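Local structure of alkaline phosphatase D (Bacillus subtilis, 2YEQ) at residues A[143-156]-A[202-215]. The protein hydrolyses phosphate esters, acting as a secreted phosphodiesterase and alkaline phosphatase with an iron- and calcium-containing active site. Sequence-based numbering, arbitrary orientation.
Sequences LDLVFHLGDYIYEY and FPWVVTWDDHEVEN. With CA (calcium ion), chain B; FE (Fe (III) ion), chain C; CA (calcium ion), chain D; NA (sodium ion), chain E.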
# COMPACT_ATOMS: atom_id res chain seq x y z
N LEU A 143 -3.79 7.71 14.98
CA LEU A 143 -3.66 6.33 14.52
C LEU A 143 -2.58 5.62 15.29
O LEU A 143 -1.61 6.26 15.71
CB LEU A 143 -3.29 6.31 13.03
CG LEU A 143 -4.11 7.17 12.09
CD1 LEU A 143 -3.44 7.17 10.70
CD2 LEU A 143 -5.58 6.69 12.04
N ASP A 144 -2.74 4.32 15.44
CA ASP A 144 -1.71 3.45 15.98
C ASP A 144 -0.67 3.06 14.90
O ASP A 144 0.49 2.84 15.21
CB ASP A 144 -2.33 2.18 16.54
CG ASP A 144 -3.28 2.46 17.73
OD1 ASP A 144 -2.79 2.98 18.75
OD2 ASP A 144 -4.49 2.13 17.62
N LEU A 145 -1.12 2.94 13.65
CA LEU A 145 -0.20 2.66 12.54
C LEU A 145 -0.85 2.94 11.20
O LEU A 145 -2.05 3.25 11.12
CB LEU A 145 0.40 1.25 12.62
CG LEU A 145 -0.48 0.00 12.67
CD1 LEU A 145 -0.90 -0.37 11.29
CD2 LEU A 145 0.29 -1.15 13.28
N VAL A 146 -0.02 2.93 10.16
CA VAL A 146 -0.45 3.12 8.80
C VAL A 146 0.05 1.93 7.97
O VAL A 146 1.18 1.45 8.18
CB VAL A 146 0.12 4.43 8.21
CG1 VAL A 146 -0.13 4.54 6.72
CG2 VAL A 146 -0.50 5.63 8.93
N PHE A 147 -0.79 1.46 7.04
CA PHE A 147 -0.42 0.48 6.01
C PHE A 147 -0.35 1.14 4.65
O PHE A 147 -1.22 1.91 4.27
CB PHE A 147 -1.47 -0.64 5.89
CG PHE A 147 -1.49 -1.58 7.04
CD1 PHE A 147 -0.64 -2.66 7.09
CD2 PHE A 147 -2.40 -1.41 8.08
CE1 PHE A 147 -0.66 -3.54 8.14
CE2 PHE A 147 -2.43 -2.31 9.15
CZ PHE A 147 -1.56 -3.36 9.18
N HIS A 148 0.69 0.84 3.89
CA HIS A 148 0.69 1.20 2.49
C HIS A 148 0.64 -0.10 1.68
O HIS A 148 1.37 -1.04 1.96
CB HIS A 148 1.90 2.06 2.12
CG HIS A 148 1.69 2.84 0.87
ND1 HIS A 148 1.78 2.26 -0.38
CD2 HIS A 148 1.36 4.13 0.67
CE1 HIS A 148 1.51 3.17 -1.29
NE2 HIS A 148 1.25 4.31 -0.68
N LEU A 149 -0.27 -0.15 0.72
CA LEU A 149 -0.60 -1.39 0.01
C LEU A 149 -0.13 -1.42 -1.44
O LEU A 149 -0.51 -2.33 -2.20
CB LEU A 149 -2.11 -1.64 0.03
CG LEU A 149 -2.74 -1.73 1.43
CD1 LEU A 149 -4.25 -2.04 1.29
CD2 LEU A 149 -2.04 -2.73 2.32
N GLY A 150 0.64 -0.41 -1.85
CA GLY A 150 1.38 -0.45 -3.15
C GLY A 150 1.22 0.78 -4.01
O GLY A 150 0.42 1.67 -3.72
N ASP A 151 1.97 0.79 -5.12
CA ASP A 151 2.10 1.90 -6.01
C ASP A 151 2.49 3.14 -5.21
O ASP A 151 1.93 4.21 -5.38
CB ASP A 151 0.84 2.12 -6.84
CG ASP A 151 0.56 0.99 -7.84
OD1 ASP A 151 1.29 -0.01 -7.86
OD2 ASP A 151 -0.47 1.11 -8.57
N TYR A 152 3.46 2.96 -4.32
CA TYR A 152 4.07 4.06 -3.60
C TYR A 152 4.85 5.00 -4.52
O TYR A 152 4.91 6.21 -4.26
CB TYR A 152 4.97 3.52 -2.52
CG TYR A 152 5.49 4.53 -1.53
CD1 TYR A 152 6.58 5.34 -1.84
CD2 TYR A 152 4.93 4.65 -0.26
CE1 TYR A 152 7.09 6.26 -0.92
CE2 TYR A 152 5.44 5.58 0.68
CZ TYR A 152 6.52 6.38 0.33
OH TYR A 152 7.02 7.29 1.23
N ILE A 153 5.48 4.44 -5.56
CA ILE A 153 5.98 5.22 -6.70
C ILE A 153 5.40 4.66 -7.98
O ILE A 153 4.87 3.55 -7.97
CB ILE A 153 7.52 5.20 -6.83
CG1 ILE A 153 8.03 3.77 -7.11
CG2 ILE A 153 8.19 5.79 -5.58
CD1 ILE A 153 9.47 3.71 -7.66
N TYR A 154 5.47 5.45 -9.06
CA TYR A 154 5.19 4.99 -10.41
C TYR A 154 6.48 5.18 -11.22
O TYR A 154 7.31 6.05 -10.88
CB TYR A 154 4.01 5.74 -11.06
CG TYR A 154 2.66 5.35 -10.49
CD1 TYR A 154 2.31 5.69 -9.17
CD2 TYR A 154 1.75 4.61 -11.24
CE1 TYR A 154 1.10 5.32 -8.62
CE2 TYR A 154 0.51 4.23 -10.70
CZ TYR A 154 0.20 4.57 -9.39
OH TYR A 154 -1.01 4.23 -8.85
N GLU A 155 6.63 4.39 -12.28
CA GLU A 155 7.89 4.25 -13.01
C GLU A 155 8.02 5.09 -14.25
O GLU A 155 9.11 5.18 -14.85
CB GLU A 155 8.10 2.77 -13.35
CG GLU A 155 7.31 2.28 -14.60
CD GLU A 155 5.90 1.80 -14.28
OE1 GLU A 155 5.38 2.12 -13.18
OE2 GLU A 155 5.28 1.14 -15.15
N TYR A 156 6.92 5.69 -14.67
CA TYR A 156 6.82 6.35 -15.96
C TYR A 156 7.73 7.57 -16.14
O TYR A 156 8.20 8.17 -15.17
CB TYR A 156 5.39 6.78 -16.23
CG TYR A 156 4.43 5.61 -16.31
CD1 TYR A 156 4.43 4.78 -17.42
CD2 TYR A 156 3.55 5.32 -15.27
CE1 TYR A 156 3.58 3.69 -17.50
CE2 TYR A 156 2.70 4.23 -15.34
CZ TYR A 156 2.73 3.42 -16.44
OH TYR A 156 1.88 2.34 -16.51
N PHE A 202 3.48 8.53 12.30
CA PHE A 202 3.07 7.15 12.65
C PHE A 202 4.07 6.10 12.15
O PHE A 202 4.73 6.33 11.16
CB PHE A 202 1.76 6.79 11.95
CG PHE A 202 0.75 7.87 11.89
CD1 PHE A 202 0.02 8.22 13.02
CD2 PHE A 202 0.45 8.49 10.70
CE1 PHE A 202 -0.95 9.19 12.97
CE2 PHE A 202 -0.53 9.48 10.64
CZ PHE A 202 -1.21 9.83 11.80
N PRO A 203 4.12 4.94 12.79
CA PRO A 203 4.83 3.80 12.21
C PRO A 203 4.05 3.25 11.03
O PRO A 203 2.82 3.18 11.10
CB PRO A 203 4.86 2.78 13.33
CG PRO A 203 3.72 3.15 14.22
CD PRO A 203 3.45 4.59 14.05
N TRP A 204 4.77 2.87 9.97
CA TRP A 204 4.17 2.35 8.75
C TRP A 204 4.54 0.87 8.55
O TRP A 204 5.66 0.44 8.88
CB TRP A 204 4.63 3.11 7.52
CG TRP A 204 4.03 4.48 7.32
CD1 TRP A 204 3.80 5.42 8.29
CD2 TRP A 204 3.62 5.07 6.08
NE1 TRP A 204 3.27 6.54 7.73
CE2 TRP A 204 3.15 6.37 6.38
CE3 TRP A 204 3.59 4.63 4.75
CZ2 TRP A 204 2.68 7.22 5.41
CZ3 TRP A 204 3.12 5.45 3.80
CH2 TRP A 204 2.67 6.75 4.11
N VAL A 205 3.58 0.12 8.01
CA VAL A 205 3.77 -1.25 7.54
C VAL A 205 3.51 -1.20 6.05
O VAL A 205 2.37 -1.03 5.60
CB VAL A 205 2.85 -2.24 8.27
CG1 VAL A 205 3.09 -3.70 7.79
CG2 VAL A 205 3.12 -2.16 9.77
N VAL A 206 4.57 -1.30 5.25
CA VAL A 206 4.43 -1.16 3.81
C VAL A 206 4.52 -2.51 3.10
O VAL A 206 5.23 -3.42 3.53
CB VAL A 206 5.53 -0.18 3.25
CG1 VAL A 206 5.39 1.22 3.90
CG2 VAL A 206 6.94 -0.75 3.51
N THR A 207 3.79 -2.62 1.99
CA THR A 207 3.99 -3.69 1.02
C THR A 207 3.76 -3.11 -0.34
O THR A 207 3.07 -2.10 -0.47
CB THR A 207 3.08 -4.91 1.30
OG1 THR A 207 3.43 -5.96 0.40
CG2 THR A 207 1.55 -4.53 1.20
N TRP A 208 4.38 -3.69 -1.37
CA TRP A 208 4.40 -3.05 -2.70
C TRP A 208 3.34 -3.68 -3.58
O TRP A 208 2.83 -4.74 -3.26
CB TRP A 208 5.78 -3.19 -3.36
CG TRP A 208 6.36 -4.55 -3.34
CD1 TRP A 208 5.72 -5.74 -3.56
CD2 TRP A 208 7.74 -4.88 -3.11
NE1 TRP A 208 6.62 -6.78 -3.46
CE2 TRP A 208 7.86 -6.28 -3.19
CE3 TRP A 208 8.88 -4.11 -2.85
CZ2 TRP A 208 9.07 -6.93 -3.00
CZ3 TRP A 208 10.08 -4.76 -2.66
CH2 TRP A 208 10.18 -6.17 -2.74
N ASP A 209 3.04 -3.03 -4.69
CA ASP A 209 2.30 -3.66 -5.78
C ASP A 209 3.17 -3.58 -7.03
O ASP A 209 4.39 -3.82 -6.93
CB ASP A 209 0.90 -3.03 -5.98
CG ASP A 209 0.01 -3.89 -6.91
OD1 ASP A 209 0.09 -5.15 -6.84
OD2 ASP A 209 -0.75 -3.27 -7.74
N ASP A 210 2.61 -3.25 -8.19
CA ASP A 210 3.39 -3.37 -9.45
C ASP A 210 4.27 -2.18 -9.75
O ASP A 210 5.39 -2.36 -10.22
CB ASP A 210 2.52 -3.68 -10.69
CG ASP A 210 1.30 -2.79 -10.82
OD1 ASP A 210 0.84 -2.21 -9.80
OD2 ASP A 210 0.79 -2.67 -11.96
N HIS A 211 3.77 -0.96 -9.49
CA HIS A 211 4.44 0.23 -9.95
C HIS A 211 5.72 0.60 -9.21
O HIS A 211 6.47 1.46 -9.69
CB HIS A 211 3.48 1.39 -10.04
CG HIS A 211 2.55 1.32 -11.21
ND1 HIS A 211 2.98 1.51 -12.51
CD2 HIS A 211 1.21 1.16 -11.27
CE1 HIS A 211 1.93 1.47 -13.32
NE2 HIS A 211 0.85 1.24 -12.59
N GLU A 212 6.00 -0.06 -8.08
CA GLU A 212 7.32 0.03 -7.49
C GLU A 212 8.42 -0.56 -8.43
O GLU A 212 9.60 -0.30 -8.21
CB GLU A 212 7.36 -0.71 -6.18
CG GLU A 212 6.73 0.09 -5.04
CD GLU A 212 5.23 -0.13 -4.80
OE1 GLU A 212 4.50 -0.72 -5.65
OE2 GLU A 212 4.77 0.34 -3.72
N VAL A 213 8.01 -1.39 -9.40
CA VAL A 213 8.92 -1.89 -10.45
C VAL A 213 8.44 -1.45 -11.81
O VAL A 213 9.05 -0.57 -12.43
CB VAL A 213 9.11 -3.40 -10.42
CG1 VAL A 213 10.31 -3.79 -11.37
CG2 VAL A 213 9.35 -3.90 -9.00
N GLU A 214 7.36 -2.05 -12.28
CA GLU A 214 6.79 -1.69 -13.57
C GLU A 214 5.38 -2.21 -13.64
O GLU A 214 5.08 -3.27 -13.10
CB GLU A 214 7.61 -2.27 -14.77
CG GLU A 214 7.07 -1.76 -16.13
CD GLU A 214 7.72 -2.38 -17.41
OE1 GLU A 214 8.06 -3.58 -17.37
OE2 GLU A 214 7.83 -1.65 -18.45
N ASN A 215 4.53 -1.49 -14.37
CA ASN A 215 3.12 -1.87 -14.52
C ASN A 215 2.88 -3.35 -14.85
O ASN A 215 3.43 -3.89 -15.84
CB ASN A 215 2.45 -1.04 -15.62
CG ASN A 215 0.93 -1.20 -15.63
OD1 ASN A 215 0.27 -0.99 -14.60
ND2 ASN A 215 0.37 -1.57 -16.79
CA CA B . -1.13 -1.30 -8.86
FE FE C . -2.06 2.53 -8.85
CA CA D . -1.13 -1.90 -12.94
NA NA E . 7.33 0.43 -19.34
O HOH W 1 5.78 1.09 -17.85
O HOH W 2 8.79 -0.29 -20.83
O HOH W 3 5.67 -0.86 -20.24
O HOH W 4 -1.55 -0.62 -6.41
O HOH W 5 -2.92 -1.06 -13.97
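Val-146 and Trp-204 pair in register on neighbouring parallel strands, 145-148 and 203-206, whose directions differ by 25°. The backbone ladder runs from Val-146 N on Pro-203 O to Thr-207 N on His-148 O. On one sheet face the CB of Val-146 sits over the five-membered ring of Trp-204, 3.8 Å from its centroid, while on the other Phe-147 lies alongside Val-205. Beyond the strands, both segments run on into metal-binding loops, clamped together by the Glu-212 carboxylate. Its OE1 accepts Asp-151 N at 3.0 Å and Asp-209 N at 2.9 Å from opposite faces of the carboxylate plane; OE2 takes Tyr-152 N from above that plane. With an alanine here, the amides of Asp-151, Tyr-152 and Asp-209 would probably be left without their acceptor and the loop presenting Asp-151 less firmly held. Next door, the backbone N of His-211 holds Asp-151 OD1 at 3.1 Å. Along the His-211 side chain, CB rests over a face of the Tyr-154 ring, 4.1 Å from its centroid; CG packs against Tyr-154 CD2, which lies over the imidazole; ND1 gives a nearly straight (170°) bond of 2.6 Å to the syn lone pair of Glu-155 OE1, in the imidazole plane; CE1 lies 3.3 Å from Tyr-156 OH; at CD2 the ring turns its edge toward Asp-151 OD2; and NE2 is hydrogen-bonded outside the two segments. A bend in Glu-155 (chi2 -88°) brings its carboxylate to this imidazole, with OE2 taking Asn-215 N and water 1, a sodium ligand. Asp-151 OD2 bridges iron and calcium, joined by Tyr-154 OH on iron and by Asp-209 OD2 and Asp-210 OD1 on calcium; Cys-124, His-382 and Asp-380 contribute further ligands. Asp-210 OD2 reaches a second calcium, 2.3 Å away. Metal ligands on loops following adjacent parallel strands, with an aspartate bridging two metals, are characteristic of the calcineurin-like metallophosphoesterase fold.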